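Local atomic coordinates of esterase family protein (Staphylococcus aureus, PDB entry 7L0A), a protein that probably hydrolyses S-formylglutathione to formate and glutathione, as a serine esterase of the esterase D family with an alpha/beta-hydrolase fold. Residues 79-87 with 99-110; 133-141 with 185-195. One frame throughout, in Å; residues are numbered along the deposited sequence.

Interaction 1: 79-87 with 99-110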
loop_
_atom_site.group_PDB
_atom_site.type_symbol
_atom_site.label_atom_id
_atom_site.label_comp_id
_atom_site.label_asym_id
_atom_site.label_seq_id
_atom_site.Cartn_x
_atom_site.Cartn_y
_atom_site.Cartn_z
ATOM N N ALA B 79 2.533 -13.054 -1.411
ATOM C CA ALA B 79 1.802 -11.833 -1.107
ATOM C C ALA B 79 0.472 -12.210 -0.451
ATOM O O ALA B 79 -0.215 -13.142 -0.893
ATOM C CB ALA B 79 1.522 -11.016 -2.367
ATOM N N VAL B 80 0.066 -11.463 0.563
ATOM C CA VAL B 80 -1.243 -11.680 1.191
ATOM C C VAL B 80 -2.013 -10.367 1.278
ATOM O O VAL B 80 -1.476 -9.331 1.704
ATOM C CB VAL B 80 -1.110 -12.329 2.586
ATOM C CG1 VAL B 80 -2.507 -12.717 3.114
ATOM C CG2 VAL B 80 -0.255 -13.571 2.525
ATOM N N ILE B 81 -3.292 -10.418 0.882
ATOM C CA ILE B 81 -4.204 -9.280 0.892
ATOM C C ILE B 81 -5.241 -9.556 1.966
ATOM O O ILE B 81 -5.951 -10.568 1.905
ATOM C CB ILE B 81 -4.893 -9.107 -0.486
ATOM C CG1 ILE B 81 -3.922 -9.339 -1.623
ATOM C CG2 ILE B 81 -5.643 -7.781 -0.553
ATOM C CD1 ILE B 81 -2.772 -8.318 -1.673
ATOM N N MET B 82 -5.353 -8.656 2.943
ATOM C CA MET B 82 -6.291 -8.808 4.048
ATOM C C MET B 82 -7.201 -7.588 4.080
ATOM O O MET B 82 -6.884 -6.591 4.742
ATOM C CB MET B 82 -5.503 -8.981 5.364
ATOM C CG MET B 82 -4.840 -10.368 5.473
ATOM S SD MET B 82 -3.385 -10.481 6.571
ATOM C CE MET B 82 -2.174 -9.657 5.580
ATOM N N PRO B 83 -8.361 -7.639 3.439
ATOM C CA PRO B 83 -9.266 -6.493 3.490
ATOM C C PRO B 83 -10.086 -6.455 4.756
ATOM O O PRO B 83 -10.452 -7.490 5.327
ATOM C CB PRO B 83 -10.201 -6.715 2.287
ATOM C CG PRO B 83 -10.211 -8.194 2.101
ATOM C CD PRO B 83 -8.804 -8.668 2.482
ATOM N N ASN B 84 -10.416 -5.233 5.178
ATOM C CA ASN B 84 -11.443 -5.081 6.196
ATOM C C ASN B 84 -12.817 -5.407 5.609
ATOM O O ASN B 84 -13.152 -4.987 4.504
ATOM C CB ASN B 84 -11.491 -3.659 6.730
ATOM C CG ASN B 84 -12.566 -3.470 7.765
ATOM O OD1 ASN B 84 -12.458 -3.959 8.889
ATOM N ND2 ASN B 84 -13.656 -2.797 7.374
ATOM N N VAL B 85 -13.615 -6.147 6.372
ATOM C CA VAL B 85 -14.978 -6.481 5.974
ATOM C C VAL B 85 -15.937 -5.970 7.048
ATOM O O VAL B 85 -15.852 -6.374 8.218
ATOM C CB VAL B 85 -15.142 -7.993 5.739
ATOM C CG1 VAL B 85 -16.561 -8.300 5.334
ATOM C CG2 VAL B 85 -14.139 -8.477 4.736
ATOM N N ASP B 86 -16.777 -5.019 6.675
ATOM C CA ASP B 86 -17.787 -4.503 7.596
ATOM C C ASP B 86 -18.982 -5.454 7.652
ATOM O O ASP B 86 -19.343 -6.077 6.645
ATOM C CB ASP B 86 -18.290 -3.131 7.156
ATOM C CG ASP B 86 -17.262 -2.036 7.355
ATOM O OD1 ASP B 86 -16.426 -2.160 8.286
ATOM O OD2 ASP B 86 -17.301 -1.052 6.585
ATOM N N HIS B 87 -19.601 -5.563 8.833
ATOM C CA HIS B 87 -20.777 -6.426 8.963
ATOM C C HIS B 87 -21.843 -6.101 7.929
ATOM O O HIS B 87 -22.492 -7.001 7.388
ATOM C CB HIS B 87 -21.391 -6.301 10.356
ATOM C CG HIS B 87 -20.562 -6.926 11.432
ATOM N ND1 HIS B 87 -21.090 -7.269 12.652
ATOM C CD2 HIS B 87 -19.255 -7.278 11.468
ATOM C CE1 HIS B 87 -20.141 -7.809 13.399
ATOM N NE2 HIS B 87 -19.026 -7.844 12.693
ATOM N N TYR B 99 -20.794 -7.431 -0.111
ATOM C CA TYR B 99 -19.579 -8.200 0.170
ATOM C C TYR B 99 -18.949 -8.820 -1.063
ATOM O O TYR B 99 -17.736 -8.677 -1.282
ATOM C CB TYR B 99 -19.944 -9.303 1.204
ATOM C CG TYR B 99 -18.842 -10.294 1.508
ATOM C CD1 TYR B 99 -17.808 -9.942 2.339
ATOM C CD2 TYR B 99 -18.858 -11.567 0.992
ATOM C CE1 TYR B 99 -16.776 -10.814 2.615
ATOM C CE2 TYR B 99 -17.824 -12.458 1.251
ATOM C CZ TYR B 99 -16.800 -12.077 2.094
ATOM O OH TYR B 99 -15.777 -12.965 2.382
ATOM N N TYR B 100 -19.749 -9.538 -1.855
ATOM C CA TYR B 100 -19.250 -10.190 -3.063
ATOM C C TYR B 100 -18.563 -9.185 -3.980
ATOM O O TYR B 100 -17.408 -9.381 -4.383
ATOM C CB TYR B 100 -20.408 -10.875 -3.790
ATOM C CG TYR B 100 -20.075 -11.558 -5.071
ATOM C CD1 TYR B 100 -19.567 -12.856 -5.091
ATOM C CD2 TYR B 100 -20.298 -10.925 -6.271
ATOM C CE1 TYR B 100 -19.302 -13.490 -6.309
ATOM C CE2 TYR B 100 -20.000 -11.537 -7.473
ATOM C CZ TYR B 100 -19.501 -12.818 -7.477
ATOM O OH TYR B 100 -19.224 -13.424 -8.683
ATOM N N ASP B 101 -19.240 -8.064 -4.269
ATOM C CA ASP B 101 -18.701 -7.078 -5.191
ATOM C C ASP B 101 -17.470 -6.410 -4.600
ATOM O O ASP B 101 -16.523 -6.075 -5.326
ATOM C CB ASP B 101 -19.771 -6.054 -5.504
ATOM C CG ASP B 101 -21.104 -6.726 -5.856
ATOM O OD1 ASP B 101 -21.208 -7.199 -7.016
ATOM O OD2 ASP B 101 -22.001 -6.835 -4.971
ATOM N N TYR B 102 -17.500 -6.176 -3.293
ATOM C CA TYR B 102 -16.403 -5.492 -2.619
ATOM C C TYR B 102 -15.126 -6.321 -2.642
ATOM O O TYR B 102 -14.042 -5.791 -2.930
ATOM C CB TYR B 102 -16.817 -5.159 -1.186
ATOM C CG TYR B 102 -15.703 -4.729 -0.279
ATOM C CD1 TYR B 102 -14.931 -3.604 -0.552
ATOM C CD2 TYR B 102 -15.374 -5.495 0.838
ATOM C CE1 TYR B 102 -13.898 -3.231 0.303
ATOM C CE2 TYR B 102 -14.332 -5.135 1.677
ATOM C CZ TYR B 102 -13.614 -4.009 1.391
ATOM O OH TYR B 102 -12.570 -3.638 2.242
ATOM N N ILE B 103 -15.215 -7.615 -2.317
ATOM C CA ILE B 103 -14.013 -8.429 -2.350
ATOM C C ILE B 103 -13.445 -8.484 -3.773
ATOM O O ILE B 103 -12.220 -8.447 -3.966
ATOM C CB ILE B 103 -14.273 -9.837 -1.783
ATOM C CG1 ILE B 103 -14.630 -9.776 -0.299
ATOM C CG2 ILE B 103 -13.003 -10.703 -1.913
ATOM C CD1 ILE B 103 -13.610 -9.080 0.554
ATOM N N LEU B 104 -14.307 -8.492 -4.788
ATOM C CA LEU B 104 -13.810 -8.502 -6.162
ATOM C C LEU B 104 -13.184 -7.158 -6.524
ATOM O O LEU B 104 -12.227 -7.109 -7.300
ATOM C CB LEU B 104 -14.924 -8.893 -7.125
ATOM C CG LEU B 104 -15.333 -10.354 -6.966
ATOM C CD1 LEU B 104 -16.522 -10.638 -7.860
ATOM C CD2 LEU B 104 -14.217 -11.322 -7.296
ATOM N N GLU B 105 -13.699 -6.063 -5.965
ATOM C CA GLU B 105 -13.057 -4.764 -6.129
ATOM C C GLU B 105 -11.665 -4.768 -5.513
ATOM O O GLU B 105 -10.710 -4.274 -6.129
ATOM C CB GLU B 105 -13.919 -3.675 -5.495
ATOM C CG GLU B 105 -13.159 -2.343 -5.335
ATOM C CD GLU B 105 -13.914 -1.338 -4.501
ATOM O OE1 GLU B 105 -13.494 -1.082 -3.386
ATOM O OE2 GLU B 105 -15.005 -0.868 -4.959
ATOM N N VAL B 106 -11.533 -5.292 -4.287
ATOM C CA VAL B 106 -10.216 -5.339 -3.651
ATOM C C VAL B 106 -9.254 -6.125 -4.536
ATOM O O VAL B 106 -8.116 -5.697 -4.791
ATOM C CB VAL B 106 -10.294 -5.941 -2.236
ATOM C CG1 VAL B 106 -8.910 -6.131 -1.678
ATOM C CG2 VAL B 106 -11.110 -5.042 -1.322
ATOM N N TYR B 107 -9.706 -7.285 -5.019
ATOM C CA TYR B 107 -8.899 -8.105 -5.911
ATOM C C TYR B 107 -8.417 -7.288 -7.106
ATOM O O TYR B 107 -7.213 -7.254 -7.411
ATOM C CB TYR B 107 -9.699 -9.334 -6.380
ATOM C CG TYR B 107 -8.901 -10.242 -7.290
ATOM C CD1 TYR B 107 -8.703 -9.924 -8.638
ATOM C CD2 TYR B 107 -8.324 -11.409 -6.804
ATOM C CE1 TYR B 107 -7.907 -10.747 -9.451
ATOM C CE2 TYR B 107 -7.571 -12.246 -7.618
ATOM C CZ TYR B 107 -7.357 -11.910 -8.931
ATOM O OH TYR B 107 -6.578 -12.723 -9.739
ATOM N N ASP B 108 -9.344 -6.610 -7.781
ATOM C CA ASP B 108 -8.993 -5.872 -8.987
ATOM C C ASP B 108 -8.026 -4.739 -8.662
ATOM O O ASP B 108 -7.022 -4.556 -9.361
ATOM C CB ASP B 108 -10.259 -5.343 -9.656
ATOM C CG ASP B 108 -11.048 -6.427 -10.386
ATOM O OD1 ASP B 108 -10.544 -7.565 -10.547
ATOM O OD2 ASP B 108 -12.191 -6.123 -10.800
ATOM N N TYR B 109 -8.309 -3.972 -7.598
ATOM C CA TYR B 109 -7.501 -2.808 -7.243
ATOM C C TYR B 109 -6.060 -3.209 -6.920
ATOM O O TYR B 109 -5.098 -2.634 -7.449
ATOM C CB TYR B 109 -8.168 -2.099 -6.055
ATOM C CG TYR B 109 -7.525 -0.853 -5.501
ATOM C CD1 TYR B 109 -7.054 0.168 -6.332
ATOM C CD2 TYR B 109 -7.436 -0.672 -4.134
ATOM C CE1 TYR B 109 -6.482 1.303 -5.816
ATOM C CE2 TYR B 109 -6.858 0.463 -3.602
ATOM C CZ TYR B 109 -6.402 1.456 -4.461
ATOM O OH TYR B 109 -5.841 2.599 -3.916
ATOM N N VAL B 110 -5.888 -4.230 -6.075
ATOM C CA VAL B 110 -4.516 -4.549 -5.670
ATOM C C VAL B 110 -3.748 -5.186 -6.814
ATOM O O VAL B 110 -2.525 -5.046 -6.888
ATOM C CB VAL B 110 -4.479 -5.437 -4.413
ATOM C CG1 VAL B 110 -5.130 -4.681 -3.238
ATOM C CG2 VAL B 110 -5.088 -6.815 -4.611
#
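The ring of Tyr99 meets Val85 at its edge: CG1 of the valine sits near the ring plane, 3.6 Å from Tyr99 CD1, and CG2 approaches CE1 of the same edge. One face of this ring is taken by Ile103 CG1, one helical turn on, offset toward the rim. The second ring, Tyr102, has the carbonyl oxygen Asn84 O at its edge and Pro83 CB at an oblique position. With CG anti to the backbone N (chi1 167°), Tyr102 reaches from the helix to the end of the strand, and its OH donates to Asn84 O over 2.7 Å. The donor lies in the carbonyl plane, at a C=O...donor angle of 150°. The amide of Asn84 is engaged separately: ND2 gives a hydrogen bond to Asp86 OD1, approaching from above the carboxylate plane, and another to Gln25.

Further along, contact is purely aliphatic. Pro83 CG meets Ile103 CD1 at 3.8 Å, the two side chains crossing at about a right angle, while Pro83 CB faces Val106 CG2. Ile81 CG2 slides past Val106 CG1, running the opposite way, at 3.8 Å. The other branch of Ile81 ends in CD1, which meets Val110 CG2 tip to tip at 4.0 Å. Strand 79-83 and helix 99-110 run in broadly opposed directions, 141° apart, with 9.9 Å between axes, a helix packed on the central sheet of an alpha/beta-hydrolase fold. Ile81 and Pro83 also pack on Val29 and Leu27 of strand 24-32, and on Thr49 and Met51 of strand 49-53.

Chemically, the interface is a buried, mostly apolar row from Ile81 to Val85, interrupted by a single phenol-to-carbonyl hydrogen bond, which satisfies Asn84 O where strand gives way to loop and fixes the Tyr102 hydroxyl.

Interaction 2: 133-141 with 185-195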
loop_
_atom_site.group_PDB
_atom_site.type_symbol
_atom_site.label_atom_id
_atom_site.label_comp_id
_atom_site.label_asym_id
_atom_site.label_seq_id
_atom_site.Cartn_x
_atom_site.Cartn_y
_atom_site.Cartn_z
ATOM N N TYR B 133 -17.251 -18.919 4.583
ATOM C CA TYR B 133 -18.416 -18.760 3.695
ATOM C C TYR B 133 -18.043 -17.945 2.461
ATOM O O TYR B 133 -18.303 -18.360 1.321
ATOM C CB TYR B 133 -19.547 -18.091 4.464
ATOM C CG TYR B 133 -20.738 -17.639 3.653
ATOM C CD1 TYR B 133 -20.773 -16.392 3.067
ATOM C CD2 TYR B 133 -21.827 -18.453 3.502
ATOM C CE1 TYR B 133 -21.854 -15.950 2.342
ATOM C CE2 TYR B 133 -22.914 -18.029 2.770
ATOM C CZ TYR B 133 -22.905 -16.783 2.192
ATOM O OH TYR B 133 -23.997 -16.370 1.450
ATOM N N GLY B 134 -17.366 -16.803 2.669
ATOM C CA GLY B 134 -16.863 -16.039 1.532
ATOM C C GLY B 134 -15.979 -16.874 0.626
ATOM O O GLY B 134 -16.120 -16.852 -0.606
ATOM N N THR B 135 -15.039 -17.617 1.228
ATOM C CA THR B 135 -14.107 -18.400 0.439
ATOM C C THR B 135 -14.824 -19.388 -0.457
ATOM O O THR B 135 -14.523 -19.483 -1.657
ATOM C CB THR B 135 -13.112 -19.126 1.339
ATOM O OG1 THR B 135 -12.281 -18.145 1.971
ATOM C CG2 THR B 135 -12.192 -20.040 0.539
ATOM N N ILE B 136 -15.773 -20.155 0.107
ATOM C CA ILE B 136 -16.479 -21.152 -0.692
ATOM C C ILE B 136 -17.395 -20.483 -1.713
ATOM O O ILE B 136 -17.532 -20.979 -2.842
ATOM C CB ILE B 136 -17.241 -22.141 0.208
ATOM C CG1 ILE B 136 -17.645 -23.398 -0.577
ATOM C CG2 ILE B 136 -18.472 -21.556 0.844
ATOM C CD1 ILE B 136 -16.482 -24.271 -0.981
ATOM N N LYS B 137 -17.970 -19.318 -1.377
ATOM C CA LYS B 137 -18.787 -18.626 -2.388
ATOM C C LYS B 137 -17.924 -18.179 -3.577
ATOM O O LYS B 137 -18.327 -18.333 -4.732
ATOM C CB LYS B 137 -19.509 -17.433 -1.765
ATOM C CG LYS B 137 -20.254 -16.603 -2.783
ATOM C CD LYS B 137 -21.386 -15.786 -2.184
ATOM C CE LYS B 137 -22.186 -15.108 -3.316
ATOM N NZ LYS B 137 -23.513 -14.587 -2.884
ATOM N N PHE B 138 -16.732 -17.631 -3.322
ATOM C CA PHE B 138 -15.852 -17.227 -4.416
ATOM C C PHE B 138 -15.307 -18.432 -5.166
ATOM O O PHE B 138 -15.161 -18.379 -6.388
ATOM C CB PHE B 138 -14.711 -16.326 -3.895
ATOM C CG PHE B 138 -15.191 -14.968 -3.444
ATOM C CD1 PHE B 138 -15.767 -14.081 -4.340
ATOM C CD2 PHE B 138 -15.079 -14.599 -2.120
ATOM C CE1 PHE B 138 -16.231 -12.853 -3.909
ATOM C CE2 PHE B 138 -15.532 -13.362 -1.671
ATOM C CZ PHE B 138 -16.125 -12.503 -2.572
ATOM N N ALA B 139 -15.025 -19.533 -4.466
ATOM C CA ALA B 139 -14.589 -20.743 -5.154
ATOM C C ALA B 139 -15.624 -21.244 -6.156
ATOM O O ALA B 139 -15.243 -21.773 -7.209
ATOM C CB ALA B 139 -14.289 -21.856 -4.151
ATOM N N LEU B 140 -16.906 -21.086 -5.849
ATOM C CA LEU B 140 -17.965 -21.633 -6.676
ATOM C C LEU B 140 -18.561 -20.634 -7.657
ATOM O O LEU B 140 -19.366 -21.049 -8.491
ATOM C CB LEU B 140 -19.087 -22.196 -5.791
ATOM C CG LEU B 140 -18.705 -23.322 -4.824
ATOM C CD1 LEU B 140 -19.771 -23.652 -3.800
ATOM C CD2 LEU B 140 -18.347 -24.604 -5.598
ATOM N N THR B 141 -18.190 -19.357 -7.583
ATOM C CA THR B 141 -18.636 -18.335 -8.534
ATOM C C THR B 141 -17.505 -17.674 -9.312
ATOM O O THR B 141 -17.766 -17.098 -10.380
ATOM C CB THR B 141 -19.440 -17.240 -7.812
ATOM O OG1 THR B 141 -18.588 -16.599 -6.841
ATOM C CG2 THR B 141 -20.679 -17.840 -7.128
ATOM N N GLU B 185 -28.416 -17.853 -4.502
ATOM C CA GLU B 185 -26.990 -17.578 -4.605
ATOM C C GLU B 185 -26.337 -17.312 -3.265
ATOM O O GLU B 185 -25.098 -17.186 -3.211
ATOM C CB GLU B 185 -26.759 -16.361 -5.524
ATOM C CG GLU B 185 -27.459 -15.075 -5.081
ATOM C CD GLU B 185 -28.659 -14.708 -5.951
ATOM O OE1 GLU B 185 -29.642 -15.493 -6.005
ATOM O OE2 GLU B 185 -28.611 -13.629 -6.593
ATOM N N HIS B 186 -27.104 -17.208 -2.189
ATOM C CA HIS B 186 -26.546 -17.037 -0.864
ATOM C C HIS B 186 -26.343 -18.351 -0.121
ATOM O O HIS B 186 -25.786 -18.340 0.985
ATOM C CB HIS B 186 -27.440 -16.102 -0.044
ATOM C CG HIS B 186 -27.652 -14.776 -0.694
ATOM N ND1 HIS B 186 -26.677 -13.811 -0.743
ATOM C CD2 HIS B 186 -28.707 -14.280 -1.383
ATOM C CE1 HIS B 186 -27.132 -12.760 -1.400
ATOM N NE2 HIS B 186 -28.361 -13.021 -1.803
ATOM N N ASP B 187 -26.769 -19.465 -0.697
ATOM C CA ASP B 187 -26.696 -20.784 -0.075
ATOM C C ASP B 187 -25.561 -21.570 -0.698
ATOM O O ASP B 187 -25.620 -21.865 -1.898
ATOM C CB ASP B 187 -28.046 -21.474 -0.292
ATOM C CG ASP B 187 -28.086 -22.922 0.177
ATOM O OD1 ASP B 187 -27.092 -23.415 0.760
ATOM O OD2 ASP B 187 -29.152 -23.568 -0.025
ATOM N N PRO B 188 -24.499 -21.913 0.051
ATOM C CA PRO B 188 -23.359 -22.594 -0.581
ATOM C C PRO B 188 -23.737 -23.875 -1.276
ATOM O O PRO B 188 -23.099 -24.242 -2.266
ATOM C CB PRO B 188 -22.407 -22.855 0.589
ATOM C CG PRO B 188 -22.691 -21.703 1.523
ATOM C CD PRO B 188 -24.188 -21.493 1.439
ATOM N N TYR B 189 -24.752 -24.572 -0.783
ATOM C CA TYR B 189 -25.157 -25.821 -1.403
ATOM C C TYR B 189 -25.799 -25.582 -2.765
ATOM O O TYR B 189 -25.577 -26.356 -3.698
ATOM C CB TYR B 189 -26.111 -26.534 -0.459
ATOM C CG TYR B 189 -25.480 -27.293 0.664
ATOM C CD1 TYR B 189 -25.152 -26.655 1.860
ATOM C CD2 TYR B 189 -25.233 -28.660 0.556
ATOM C CE1 TYR B 189 -24.612 -27.364 2.902
ATOM C CE2 TYR B 189 -24.680 -29.366 1.604
ATOM C CZ TYR B 189 -24.352 -28.705 2.762
ATOM O OH TYR B 189 -23.791 -29.413 3.818
ATOM N N TYR B 190 -26.576 -24.503 -2.901
ATOM C CA TYR B 190 -27.118 -24.123 -4.199
ATOM C C TYR B 190 -26.011 -23.710 -5.150
ATOM O O TYR B 190 -26.022 -24.085 -6.326
ATOM C CB TYR B 190 -28.124 -22.974 -4.033
ATOM C CG TYR B 190 -28.633 -22.386 -5.335
ATOM C CD1 TYR B 190 -27.960 -21.328 -5.962
ATOM C CD2 TYR B 190 -29.771 -22.885 -5.931
ATOM C CE1 TYR B 190 -28.410 -20.813 -7.152
ATOM C CE2 TYR B 190 -30.231 -22.367 -7.108
ATOM C CZ TYR B 190 -29.559 -21.327 -7.706
ATOM O OH TYR B 190 -30.046 -20.832 -8.894
ATOM N N LEU B 191 -25.034 -22.947 -4.655
ATOM C CA LEU B 191 -23.930 -22.555 -5.518
ATOM C C LEU B 191 -23.156 -23.773 -5.990
ATOM O O LEU B 191 -22.666 -23.823 -7.125
ATOM C CB LEU B 191 -23.017 -21.605 -4.772
ATOM C CG LEU B 191 -23.590 -20.219 -4.431
ATOM C CD1 LEU B 191 -22.587 -19.471 -3.571
ATOM C CD2 LEU B 191 -23.877 -19.460 -5.689
ATOM N N LEU B 192 -23.012 -24.758 -5.113
ATOM C CA LEU B 192 -22.278 -25.965 -5.464
ATOM C C LEU B 192 -22.985 -26.718 -6.576
ATOM O O LEU B 192 -22.358 -27.113 -7.571
ATOM C CB LEU B 192 -22.122 -26.823 -4.219
ATOM C CG LEU B 192 -21.343 -28.133 -4.284
ATOM C CD1 LEU B 192 -19.914 -27.954 -4.727
ATOM C CD2 LEU B 192 -21.432 -28.716 -2.868
ATOM N N ASP B 193 -24.291 -26.912 -6.421
ATOM C CA ASP B 193 -25.067 -27.608 -7.440
ATOM C C ASP B 193 -25.039 -26.869 -8.770
ATOM O O ASP B 193 -24.991 -27.499 -9.835
ATOM C CB ASP B 193 -26.494 -27.799 -6.959
ATOM C CG ASP B 193 -26.603 -28.797 -5.818
ATOM O OD1 ASP B 193 -25.682 -29.636 -5.640
ATOM O OD2 ASP B 193 -27.632 -28.744 -5.112
ATOM N N LYS B 194 -25.068 -25.537 -8.731
ATOM C CA LYS B 194 -25.038 -24.757 -9.959
ATOM C C LYS B 194 -23.668 -24.826 -10.629
ATOM O O LYS B 194 -23.577 -24.981 -11.853
ATOM C CB LYS B 194 -25.426 -23.310 -9.648
ATOM C CG LYS B 194 -25.649 -22.420 -10.847
ATOM C CD LYS B 194 -26.098 -21.047 -10.391
ATOM C CE LYS B 194 -26.149 -20.082 -11.566
ATOM N NZ LYS B 194 -24.769 -19.796 -12.050
ATOM N N ALA B 195 -22.591 -24.740 -9.840
ATOM C CA ALA B 195 -21.246 -24.726 -10.410
ATOM C C ALA B 195 -20.975 -25.989 -11.212
ATOM O O ALA B 195 -20.403 -25.925 -12.308
ATOM C CB ALA B 195 -20.213 -24.569 -9.293
HETATM O O HOH W 1 -24.158 -13.952 0.276
HETATM O O HOH W 2 -22.068 -21.411 -8.716
#
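Tyr133 and Lys137 reach from helix 130-141 to the turn that leads into helix 188-197, and the two helices pack side by side in the alpha/beta-hydrolase fold, 19° from parallel with axes 9.3 Å apart. Helix 130-141 follows the nucleophile elbow that carries Ser129, the predicted charge-relay serine.

The direct polar contacts use backbone carbonyls of the turn. Tyr133 OH donates to His186 O over 2.7 Å, the donor tilted 25° from the carbonyl plane; His186 O itself lies in the plane of the Tyr133 ring, at its edge. Lys137, its chain extended beyond CG, brings NZ to 3.1 Å from Glu185 O, well above that carbonyl plane. One water bridges these groups: it donates to Tyr133 OH, sits in the plane of the imidazole at the His186 ND1 edge, and accepts a weak bond from Lys137 NZ. Asp187 caps the incoming helix, its OD1 accepting from Tyr189 N.

Apolar contacts fill the space between the helices. Pro188 crosses Tyr133 at about a right angle, its CG 3.9 Å from Tyr133 CE2, and turns CB toward Ile136 CG2. Leu191 CD1 lies 3.8 Å from Lys137 CG, while Leu191 CD2 meets Thr141 CG2. Leu140 has the largest share of the buried surface: CG anti to the carbonyl carbon (chi1 -60°) brings both methyls onto helix 188-197, CD1 on the Pro188 O and Leu192 N backbone and CD2 on Leu192 CD1, 3.8 Å away. Leu192 also touches Tyr225 and Leu226 of helix 216-228.

Near the end of the interface, Ala195 CB packs on Leu140 O at 3.7 Å, and a second water spans the helices, donating to both Leu140 O (2.7 Å) and Leu191 O.

Interaction 1 closes before interaction 2 opens along the chain, and their centres lie about 17 Å apart. The first packs helix 99-113 on strand 79-83 of the mixed sheet; the second pairs helices 130-141 and 188-197. Helices 99-113 and 130-141 touch directly, Ile103 CB lying 3.3 Å from Phe138 CZ and Tyr99 OH 3.4 Å from Gly134 CA, so helices 99-113, 130-141 and 188-197 stand in a row, the first of them packed on strand 79-83. Helix 130-141, part of interaction 2 and touched by helix 99-113 of interaction 1, begins just after the predicted nucleophile Ser129 and is flanked by helices 99-113 and 188-197.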